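Local coordinates for acyl-[acyl-carrier-protein]--UDP-N-acetylglucosamine O-acyltransferase (Helicobacter pylori, PDB 1J2Z) that transfers a (3R)-hydroxyacyl chain from acyl carrier protein to UDP-N-acetylglucosamine, the first step in making lipid A, at residues Gln67-Lys72 and Tyr116-His121; Tyr146-Gly151 and Arg195-Gln200; Ser171-Asp176 and Cys181-Asn186. One frame throughout, in Å; residues are numbered along the deposited sequence.

How the contacts relate
Contact 1 comes first along the chain: the loop at 67-72, which leaves the coil after strand 63-64, folds back over strand 118-119, closing a loop of 43 residues, with a bound sugar held between its two ends. Contact 2 opens only after that, joining the coil at 146-151 to helix 195-201 and so tying the left-handed beta-helix to the C-terminal helices. Contact 3, between 171-176 and 181-186, is nested inside the loop closed by contact 2, near the C-terminal end of the beta-helix. Contacts 1 and 3 share one parallel sheet and both touch the second subunit; contacts 2 and 3 meet another sheet, their centres about 14 Å apart.

Contact 1 of 3, residues Gln67-Lys72 and Tyr116-His121; sequences QPQDLK and YVHVAH. With SOG (octyl 1-thio-beta-D-glucopyranoside), chain B; SO4 (sulfate ion), chain C.
His121 sets its side chain against Pro68 and Asp70, and most of what the two segments share is built on that residue. Pro68 CB packs on His121 CB at 3.6 Å, while Asp70 CB lies 3.3 Å from His121 CE1; the Asp70 carboxylate and the ring cross with their planes 37° apart. His121 CG is wedged between its own backbone N and carbonyl carbon (chi1 65°), which swings the ring up to the loop with ND1 and CE1 leading. No direct hydrogen bond joins the segments. The octyl thioglucoside bridges them: its O3 takes weak bonds from Asp70 N (2.8 Å) and from His121 ND1 (3.1 Å), and lies at the edge of the imidazole. A water accepts from Gln69 N and His121 N and also bonds to O3. Farther along, Gln69 OE1 stands 3.7 Å from His118 CE1. That same Gln69 OE1 lies 2.7 Å from sugar O4 and accepts a hydrogen bond from Asn133 of the second subunit, a second-shell residue that helps position the amide. The His121 ring also meets His140 edge-to-face. Loop and coil thus line one polar pocket. Gln69 and Asp70 belong to the substrate-binding site and His121 probably does too, so the glucose ring is consistent with occupying part of the site used by UDP-N-acetylglucosamine.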
loop_
_atom_site.group_PDB
_atom_site.type_symbol
_atom_site.label_atom_id
_atom_site.label_comp_id
_atom_site.label_asym_id
_atom_site.label_seq_id
_atom_site.Cartn_x
_atom_site.Cartn_y
_atom_site.Cartn_z
ATOM N N GLN A 67 -1.701 -17.327 -9.723
ATOM C CA GLN A 67 -3.153 -17.388 -9.866
ATOM C C GLN A 67 -3.918 -16.200 -9.300
ATOM O O GLN A 67 -3.514 -15.594 -8.305
ATOM C CB GLN A 67 -3.684 -18.684 -9.244
ATOM C CG GLN A 67 -3.215 -18.938 -7.826
ATOM C CD GLN A 67 -3.616 -20.314 -7.321
ATOM O OE1 GLN A 67 -4.788 -20.575 -7.053
ATOM N NE2 GLN A 67 -2.640 -21.205 -7.197
ATOM N N PRO A 68 -5.040 -15.840 -9.941
ATOM C CA PRO A 68 -5.822 -14.709 -9.437
ATOM C C PRO A 68 -6.266 -14.945 -7.996
ATOM O O PRO A 68 -6.364 -16.089 -7.544
ATOM C CB PRO A 68 -6.995 -14.622 -10.422
ATOM C CG PRO A 68 -7.061 -15.987 -11.038
ATOM C CD PRO A 68 -5.619 -16.371 -11.185
ATOM N N GLN A 69 -6.510 -13.857 -7.273
ATOM C CA GLN A 69 -6.936 -13.947 -5.883
ATOM C C GLN A 69 -8.412 -14.317 -5.814
ATOM O O GLN A 69 -8.867 -14.920 -4.843
ATOM C CB GLN A 69 -6.677 -12.614 -5.177
ATOM C CG GLN A 69 -5.211 -12.202 -5.235
ATOM C CD GLN A 69 -4.904 -10.978 -4.399
ATOM O OE1 GLN A 69 -5.363 -9.873 -4.691
ATOM N NE2 GLN A 69 -4.121 -11.171 -3.351
ATOM N N ASP A 70 -9.143 -13.965 -6.865
ATOM C CA ASP A 70 -10.570 -14.260 -6.972
ATOM C C ASP A 70 -10.890 -15.698 -6.548
ATOM O O ASP A 70 -10.180 -16.639 -6.907
ATOM C CB ASP A 70 -11.028 -14.028 -8.414
ATOM C CG ASP A 70 -12.455 -14.472 -8.654
ATOM O OD1 ASP A 70 -13.365 -13.972 -7.959
ATOM O OD2 ASP A 70 -12.665 -15.320 -9.545
ATOM N N LEU A 71 -11.968 -15.859 -5.785
ATOM C CA LEU A 71 -12.383 -17.174 -5.306
ATOM C C LEU A 71 -13.011 -18.016 -6.409
ATOM O O LEU A 71 -12.880 -19.240 -6.416
ATOM C CB LEU A 71 -13.380 -17.025 -4.152
ATOM C CG LEU A 71 -13.928 -18.322 -3.542
ATOM C CD1 LEU A 71 -12.786 -19.136 -2.946
ATOM C CD2 LEU A 71 -14.964 -17.990 -2.473
ATOM N N LYS A 72 -13.697 -17.356 -7.338
ATOM C CA LYS A 72 -14.354 -18.042 -8.445
ATOM C C LYS A 72 -13.369 -18.844 -9.293
ATOM O O LYS A 72 -13.752 -19.806 -9.958
ATOM C CB LYS A 72 -15.093 -17.030 -9.330
ATOM C CG LYS A 72 -15.814 -17.656 -10.520
ATOM C CD LYS A 72 -16.537 -16.614 -11.368
ATOM C CE LYS A 72 -17.247 -17.267 -12.550
ATOM N NZ LYS A 72 -17.978 -16.283 -13.397
ATOM N N TYR A 116 4.607 -1.629 -5.990
ATOM C CA TYR A 116 3.411 -2.052 -5.273
ATOM C C TYR A 116 2.117 -1.993 -6.088
ATOM O O TYR A 116 1.026 -2.020 -5.517
ATOM C CB TYR A 116 3.231 -1.228 -3.988
ATOM C CG TYR A 116 4.513 -0.962 -3.218
ATOM C CD1 TYR A 116 5.236 0.208 -3.431
ATOM C CD2 TYR A 116 4.989 -1.869 -2.267
ATOM C CE1 TYR A 116 6.395 0.480 -2.724
ATOM C CE2 TYR A 116 6.162 -1.604 -1.543
ATOM C CZ TYR A 116 6.858 -0.421 -1.785
ATOM O OH TYR A 116 8.017 -0.128 -1.110
ATOM N N VAL A 117 2.228 -1.900 -7.410
ATOM C CA VAL A 117 1.036 -1.855 -8.258
ATOM C C VAL A 117 0.465 -3.261 -8.455
ATOM O O VAL A 117 1.196 -4.198 -8.761
ATOM C CB VAL A 117 1.348 -1.256 -9.658
ATOM C CG1 VAL A 117 0.206 -1.563 -10.631
ATOM C CG2 VAL A 117 1.542 0.253 -9.553
ATOM N N HIS A 118 -0.840 -3.413 -8.257
ATOM C CA HIS A 118 -1.464 -4.714 -8.469
ATOM C C HIS A 118 -2.463 -4.661 -9.617
ATOM O O HIS A 118 -3.345 -3.805 -9.642
ATOM C CB HIS A 118 -2.199 -5.209 -7.221
ATOM C CG HIS A 118 -3.025 -6.435 -7.470
ATOM N ND1 HIS A 118 -4.388 -6.469 -7.277
ATOM C CD2 HIS A 118 -2.685 -7.654 -7.950
ATOM C CE1 HIS A 118 -4.854 -7.656 -7.627
ATOM N NE2 HIS A 118 -3.840 -8.393 -8.039
ATOM N N VAL A 119 -2.316 -5.578 -10.564
ATOM C CA VAL A 119 -3.233 -5.655 -11.693
ATOM C C VAL A 119 -3.970 -6.981 -11.561
ATOM O O VAL A 119 -3.375 -8.047 -11.697
ATOM C CB VAL A 119 -2.487 -5.600 -13.036
ATOM C CG1 VAL A 119 -3.483 -5.741 -14.194
ATOM C CG2 VAL A 119 -1.740 -4.287 -13.144
ATOM N N ALA A 120 -5.265 -6.911 -11.273
ATOM C CA ALA A 120 -6.069 -8.116 -11.089
ATOM C C ALA A 120 -6.396 -8.856 -12.382
ATOM O O ALA A 120 -6.182 -8.356 -13.491
ATOM C CB ALA A 120 -7.368 -7.771 -10.345
ATOM N N HIS A 121 -6.925 -10.063 -12.217
ATOM C CA HIS A 121 -7.294 -10.908 -13.338
ATOM C C HIS A 121 -8.232 -10.212 -14.315
ATOM O O HIS A 121 -9.069 -9.390 -13.925
ATOM C CB HIS A 121 -7.982 -12.178 -12.831
ATOM C CG HIS A 121 -9.289 -11.922 -12.148
ATOM N ND1 HIS A 121 -9.394 -11.702 -10.792
ATOM C CD2 HIS A 121 -10.548 -11.834 -12.641
ATOM C CE1 HIS A 121 -10.660 -11.492 -10.479
ATOM N NE2 HIS A 121 -11.381 -11.565 -11.583
HETATM C C1 SOG B . -11.314 -8.483 -6.788
HETATM C C2 SOG B . -10.832 -9.721 -7.585
HETATM C C3 SOG B . -9.490 -10.204 -7.018
HETATM C C4 SOG B . -8.481 -9.058 -7.146
HETATM C C5 SOG B . -8.998 -7.837 -6.342
HETATM C C6 SOG B . -8.035 -6.664 -6.462
HETATM C "C1'" SOG B . -13.435 -7.461 -6.321
HETATM C "C2'" SOG B . -13.730 -6.023 -6.699
HETATM C "C3'" SOG B . -15.116 -5.609 -6.241
HETATM C "C4'" SOG B . -15.420 -4.167 -6.621
HETATM C "C5'" SOG B . -16.813 -3.759 -6.161
HETATM C "C6'" SOG B . -17.059 -2.287 -6.417
HETATM C "C7'" SOG B . -18.438 -1.867 -5.963
HETATM C "C8'" SOG B . -18.653 -0.396 -6.229
HETATM S S1 SOG B . -12.560 -8.003 -7.317
HETATM O O2 SOG B . -11.797 -10.763 -7.499
HETATM O O3 SOG B . -9.035 -11.327 -7.745
HETATM O O4 SOG B . -7.221 -9.467 -6.644
HETATM O O5 SOG B . -10.300 -7.441 -6.861
HETATM O O6 SOG B . -7.002 -6.786 -5.503
HETATM S S SO4 C . 0.477 -20.560 -9.022
HETATM O O1 SO4 C . 1.908 -20.332 -9.222
HETATM O O2 SO4 C . -0.108 -21.074 -10.250
HETATM O O3 SO4 C . 0.261 -21.522 -7.952
HETATM O O4 SO4 C . -0.192 -19.312 -8.658
HETATM O O HOH W 1 -6.348 -11.348 -9.370
#

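Contact 2 of 3, residues Tyr146-Gly151 and Arg195-Gln200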
loop_
_atom_site.group_PDB
_atom_site.type_symbol
_atom_site.label_atom_id
_atom_site.label_comp_id
_atom_site.label_asym_id
_atom_site.label_seq_id
_atom_site.Cartn_x
_atom_site.Cartn_y
_atom_site.Cartn_z
ATOM N N TYR A 146 -2.487 6.162 -23.086
ATOM C CA TYR A 146 -2.179 7.449 -22.469
ATOM C C TYR A 146 -2.980 7.778 -21.216
ATOM O O TYR A 146 -3.478 8.895 -21.062
ATOM C CB TYR A 146 -2.357 8.582 -23.487
ATOM C CG TYR A 146 -1.532 8.404 -24.737
ATOM C CD1 TYR A 146 -2.038 7.710 -25.833
ATOM C CD2 TYR A 146 -0.227 8.890 -24.809
ATOM C CE1 TYR A 146 -1.265 7.503 -26.974
ATOM C CE2 TYR A 146 0.555 8.687 -25.945
ATOM C CZ TYR A 146 0.027 7.991 -27.022
ATOM O OH TYR A 146 0.795 7.778 -28.145
ATOM N N VAL A 147 -3.104 6.809 -20.318
ATOM C CA VAL A 147 -3.820 7.040 -19.075
ATOM C C VAL A 147 -2.830 7.106 -17.919
ATOM O O VAL A 147 -1.906 6.288 -17.824
ATOM C CB VAL A 147 -4.845 5.917 -18.793
ATOM C CG1 VAL A 147 -5.424 6.066 -17.381
ATOM C CG2 VAL A 147 -5.964 5.973 -19.820
ATOM N N ASN A 148 -3.008 8.103 -17.059
ATOM C CA ASN A 148 -2.159 8.258 -15.885
ATOM C C ASN A 148 -3.027 8.084 -14.651
ATOM O O ASN A 148 -4.082 8.703 -14.541
ATOM C CB ASN A 148 -1.500 9.640 -15.848
ATOM C CG ASN A 148 -0.356 9.769 -16.834
ATOM O OD1 ASN A 148 0.460 10.681 -16.736
ATOM N ND2 ASN A 148 -0.296 8.858 -17.793
ATOM N N ILE A 149 -2.595 7.225 -13.736
ATOM C CA ILE A 149 -3.345 7.002 -12.512
ATOM C C ILE A 149 -2.417 7.285 -11.335
ATOM O O ILE A 149 -1.379 6.637 -11.183
ATOM C CB ILE A 149 -3.868 5.554 -12.418
ATOM C CG1 ILE A 149 -4.665 5.202 -13.680
ATOM C CG2 ILE A 149 -4.747 5.406 -11.176
ATOM C CD1 ILE A 149 -5.236 3.795 -13.684
ATOM N N GLY A 150 -2.799 8.261 -10.515
ATOM C CA GLY A 150 -2.002 8.644 -9.362
ATOM C C GLY A 150 -1.881 7.587 -8.281
ATOM O O GLY A 150 -2.736 6.713 -8.142
ATOM N N GLY A 151 -0.818 7.696 -7.490
ATOM C CA GLY A 151 -0.558 6.737 -6.436
ATOM C C GLY A 151 -1.666 6.460 -5.436
ATOM O O GLY A 151 -2.466 7.333 -5.098
ATOM N N ARG A 195 -6.308 18.518 -20.401
ATOM C CA ARG A 195 -5.769 19.487 -21.347
ATOM C C ARG A 195 -4.325 19.198 -21.742
ATOM O O ARG A 195 -3.990 19.172 -22.928
ATOM C CB ARG A 195 -5.877 20.891 -20.742
ATOM C CG ARG A 195 -5.987 22.021 -21.748
ATOM C CD ARG A 195 -6.331 23.330 -21.045
ATOM N NE ARG A 195 -6.591 24.418 -21.984
ATOM C CZ ARG A 195 -5.671 24.959 -22.776
ATOM N NH1 ARG A 195 -4.423 24.513 -22.744
ATOM N NH2 ARG A 195 -5.998 25.949 -23.595
ATOM N N HIS A 196 -3.471 18.978 -20.747
ATOM C CA HIS A 196 -2.066 18.704 -21.011
ATOM C C HIS A 196 -1.869 17.535 -21.970
ATOM O O HIS A 196 -0.964 17.557 -22.806
ATOM C CB HIS A 196 -1.317 18.428 -19.705
ATOM C CG HIS A 196 0.097 17.985 -19.912
ATOM N ND1 HIS A 196 0.428 16.689 -20.245
ATOM C CD2 HIS A 196 1.261 18.675 -19.883
ATOM C CE1 HIS A 196 1.735 16.600 -20.413
ATOM N NE2 HIS A 196 2.264 17.792 -20.201
ATOM N N ARG A 197 -2.715 16.520 -21.849
ATOM C CA ARG A 197 -2.623 15.351 -22.715
ATOM C C ARG A 197 -3.144 15.661 -24.112
ATOM O O ARG A 197 -2.518 15.307 -25.112
ATOM C CB ARG A 197 -3.431 14.193 -22.134
ATOM C CG ARG A 197 -3.420 12.953 -23.005
ATOM C CD ARG A 197 -2.401 11.953 -22.507
ATOM N NE ARG A 197 -1.062 12.518 -22.413
ATOM C CZ ARG A 197 -0.051 11.921 -21.791
ATOM N NH1 ARG A 197 -0.237 10.743 -21.212
ATOM N NH2 ARG A 197 1.144 12.498 -21.748
ATOM N N MET A 198 -4.302 16.314 -24.178
ATOM C CA MET A 198 -4.899 16.654 -25.464
ATOM C C MET A 198 -3.975 17.542 -26.289
ATOM O O MET A 198 -3.897 17.399 -27.506
ATOM C CB MET A 198 -6.240 17.367 -25.262
ATOM C CG MET A 198 -7.248 16.583 -24.437
ATOM S SD MET A 198 -8.870 17.374 -24.409
ATOM C CE MET A 198 -8.550 18.750 -23.340
ATOM N N ARG A 199 -3.271 18.450 -25.619
ATOM C CA ARG A 199 -2.367 19.374 -26.296
ATOM C C ARG A 199 -1.201 18.706 -27.014
ATOM O O ARG A 199 -0.627 19.281 -27.940
ATOM C CB ARG A 199 -1.829 20.413 -25.307
ATOM C CG ARG A 199 -2.870 21.429 -24.852
ATOM C CD ARG A 199 -2.244 22.511 -23.984
ATOM N NE ARG A 199 -1.693 21.966 -22.746
ATOM C CZ ARG A 199 -1.021 22.680 -21.850
ATOM N NH1 ARG A 199 -0.811 23.974 -22.052
ATOM N NH2 ARG A 199 -0.562 22.102 -20.748
ATOM N N GLN A 200 -0.840 17.499 -26.599
ATOM C CA GLN A 200 0.261 16.813 -27.257
ATOM C C GLN A 200 -0.230 15.829 -28.307
ATOM O O GLN A 200 0.493 15.507 -29.243
ATOM C CB GLN A 200 1.147 16.085 -26.237
ATOM C CG GLN A 200 0.433 15.074 -25.367
ATOM C CD GLN A 200 1.397 14.129 -24.673
ATOM O OE1 GLN A 200 1.944 13.215 -25.296
ATOM N NE2 GLN A 200 1.622 14.353 -23.382
HETATM O O HOH W 2 1.228 8.765 -20.101
#
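This is a small surface contact between the side of the left-handed beta-helix and the first C-terminal helix, made by one arginine that reaches from the helix to a corner of the coil. Arg197 of helix 195-201 lies against Tyr146, at the turn leading into strand 148-149, and comes near Asn148 on the strand itself. Its chain leaves the helix with CG anti to the backbone N (chi1 178°) and bends at chi2 and chi3, which lays Arg197 CD 3.5 Å from Tyr146 CB. Beyond it, Arg197 NH1 comes to the edge of the phenol ring, 4.0 Å from Tyr146 CD2. The two flat groups stand nearly upright to one another, 81° apart, with Tyr146 CD2 over one face of the guanidinium, toward its rim. This is therefore an edge approach to the ring, not a stacked cation-pi pair.

The polar link runs through water. One molecule accepts from Arg197 NH1 at 2.7 Å, in the guanidinium plane, and from Asn148 ND2 at 2.8 Å. Asn148 ND2 also donates to Val147 O, 3.0 Å away, approaching from above the carbonyl plane; with two acceptors on one nitrogen, the amide is held in its rotation. The direct separation of Asn148 ND2 and Arg197 NH1, 3.9 Å, is bridged by that water.

On the coil side, Tyr146 stacks on His128 of the preceding coil, and Asn148 rests on Ile130 of strand 130-131 while its backbone pairs with Cys165 and Ile167. On the helix side, Met198 turns to Ile207 of helix 204-217 and to Tyr180 and Leu193, joining helix 195-201 to the rest of the C-terminal part.

Contact 3 of 3, residues Ser171-Asp176 and Cys181-Asn186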
loop_
_atom_site.group_PDB
_atom_site.type_symbol
_atom_site.label_atom_id
_atom_site.label_comp_id
_atom_site.label_asym_id
_atom_site.label_seq_id
_atom_site.Cartn_x
_atom_site.Cartn_y
_atom_site.Cartn_z
ATOM N N SER A 171 -7.620 8.159 -5.187
ATOM C CA SER A 171 -9.016 8.154 -5.602
ATOM C C SER A 171 -9.570 6.738 -5.523
ATOM O O SER A 171 -8.818 5.764 -5.445
ATOM C CB SER A 171 -9.155 8.654 -7.042
ATOM O OG SER A 171 -8.619 9.952 -7.196
ATOM N N ALA A 172 -10.893 6.638 -5.537
ATOM C CA ALA A 172 -11.587 5.359 -5.518
ATOM C C ALA A 172 -12.594 5.510 -6.652
ATOM O O ALA A 172 -13.588 6.221 -6.512
ATOM C CB ALA A 172 -12.301 5.153 -4.182
ATOM N N LEU A 173 -12.324 4.860 -7.780
ATOM C CA LEU A 173 -13.193 4.970 -8.949
ATOM C C LEU A 173 -14.121 3.774 -9.131
ATOM O O LEU A 173 -13.670 2.628 -9.234
ATOM C CB LEU A 173 -12.337 5.167 -10.206
ATOM C CG LEU A 173 -13.037 5.466 -11.535
ATOM C CD1 LEU A 173 -13.837 6.775 -11.433
ATOM C CD2 LEU A 173 -11.984 5.576 -12.637
ATOM N N GLY A 174 -15.423 4.054 -9.173
ATOM C CA GLY A 174 -16.406 3.001 -9.345
ATOM C C GLY A 174 -17.229 3.144 -10.614
ATOM O O GLY A 174 -18.173 2.387 -10.835
ATOM N N LYS A 175 -16.875 4.111 -11.454
ATOM C CA LYS A 175 -17.595 4.326 -12.701
ATOM C C LYS A 175 -16.653 4.574 -13.874
ATOM O O LYS A 175 -15.475 4.877 -13.683
ATOM C CB LYS A 175 -18.565 5.501 -12.558
ATOM C CG LYS A 175 -19.755 5.220 -11.649
ATOM C CD LYS A 175 -20.773 6.344 -11.741
ATOM C CE LYS A 175 -22.018 6.043 -10.924
ATOM N NZ LYS A 175 -23.025 7.136 -11.048
ATOM N N ASP A 176 -17.182 4.440 -15.086
ATOM C CA ASP A 176 -16.403 4.638 -16.304
ATOM C C ASP A 176 -16.042 6.098 -16.531
ATOM O O ASP A 176 -16.772 7.006 -16.122
ATOM C CB ASP A 176 -17.181 4.134 -17.520
ATOM C CG ASP A 176 -17.404 2.638 -17.494
ATOM O OD1 ASP A 176 -16.897 1.962 -16.570
ATOM O OD2 ASP A 176 -18.088 2.137 -18.409
ATOM N N CYS A 181 -10.647 12.864 -19.993
ATOM C CA CYS A 181 -11.144 13.462 -18.758
ATOM C C CYS A 181 -10.205 13.260 -17.578
ATOM O O CYS A 181 -9.455 12.291 -17.527
ATOM C CB CYS A 181 -12.507 12.877 -18.389
ATOM S SG CYS A 181 -13.803 13.263 -19.553
ATOM N N THR A 182 -10.248 14.192 -16.633
ATOM C CA THR A 182 -9.435 14.098 -15.429
ATOM C C THR A 182 -10.406 13.753 -14.307
ATOM O O THR A 182 -11.493 14.324 -14.225
ATOM C CB THR A 182 -8.737 15.427 -15.104
ATOM O OG1 THR A 182 -9.719 16.455 -14.927
ATOM C CG2 THR A 182 -7.797 15.814 -16.221
ATOM N N VAL A 183 -10.016 12.815 -13.456
ATOM C CA VAL A 183 -10.862 12.371 -12.355
ATOM C C VAL A 183 -10.149 12.507 -11.014
ATOM O O VAL A 183 -8.920 12.489 -10.948
ATOM C CB VAL A 183 -11.278 10.901 -12.557
ATOM C CG1 VAL A 183 -12.139 10.425 -11.396
ATOM C CG2 VAL A 183 -12.036 10.762 -13.865
ATOM N N GLU A 184 -10.934 12.633 -9.946
ATOM C CA GLU A 184 -10.383 12.780 -8.604
ATOM C C GLU A 184 -11.467 12.611 -7.540
ATOM O O GLU A 184 -12.651 12.811 -7.815
ATOM C CB GLU A 184 -9.741 14.161 -8.477
ATOM C CG GLU A 184 -9.165 14.484 -7.114
ATOM C CD GLU A 184 -8.470 15.834 -7.092
ATOM O OE1 GLU A 184 -9.142 16.857 -7.343
ATOM O OE2 GLU A 184 -7.248 15.867 -6.829
ATOM N N GLY A 185 -11.060 12.235 -6.330
ATOM C CA GLY A 185 -12.013 12.075 -5.244
ATOM C C GLY A 185 -12.192 10.652 -4.762
ATOM O O GLY A 185 -11.953 9.704 -5.512
ATOM N N ASN A 186 -12.607 10.492 -3.507
ATOM C CA ASN A 186 -12.815 9.153 -2.973
ATOM C C ASN A 186 -13.777 8.515 -3.956
ATOM O O ASN A 186 -13.371 7.693 -4.771
ATOM C CB ASN A 186 -13.422 9.199 -1.572
ATOM C CG ASN A 186 -13.046 7.985 -0.742
ATOM O OD1 ASN A 186 -13.365 6.850 -1.098
ATOM N ND2 ASN A 186 -12.353 8.219 0.367
#
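Leu173 carries CG anti to its backbone N (chi1 -173°), and Val183 holds CG1 in the same relation to its own N (chi1 179°); the two branches converge, Leu173 CD1 on Val183 CG1 at 4.0 Å, with the side chains crossing at about a right angle. Ala188 touches both, and Ile167 of strand 166-167 lies against Leu173. Ser171 OG lies 3.6 Å from Glu184 CA and is hydrogen-bonded to Ala168 O. This is near the C-terminal end of the left-handed beta-helix, the fold of the hexapeptide-repeat transferases: strand 172-173 is the end strand of one face within the chain, and strand 181-184 adds to another face before the chain turns back antiparallel into 189-191. Backbone joins the two segments. Ala172 N donates to Gly185 O at 3.2 Å, and Ser171 CA adds a CH...O contact to the same oxygen at 3.3 Å. At the backbone angles of Gly185 a side chain would be pressed against the carbonyl O of Glu184, a conflict that glycine avoids. The Glu184 side chain starts away from 171-176, and its OE1 forms a salt bridge with Arg191, while Ala172 packs on Lys170 of the second subunit.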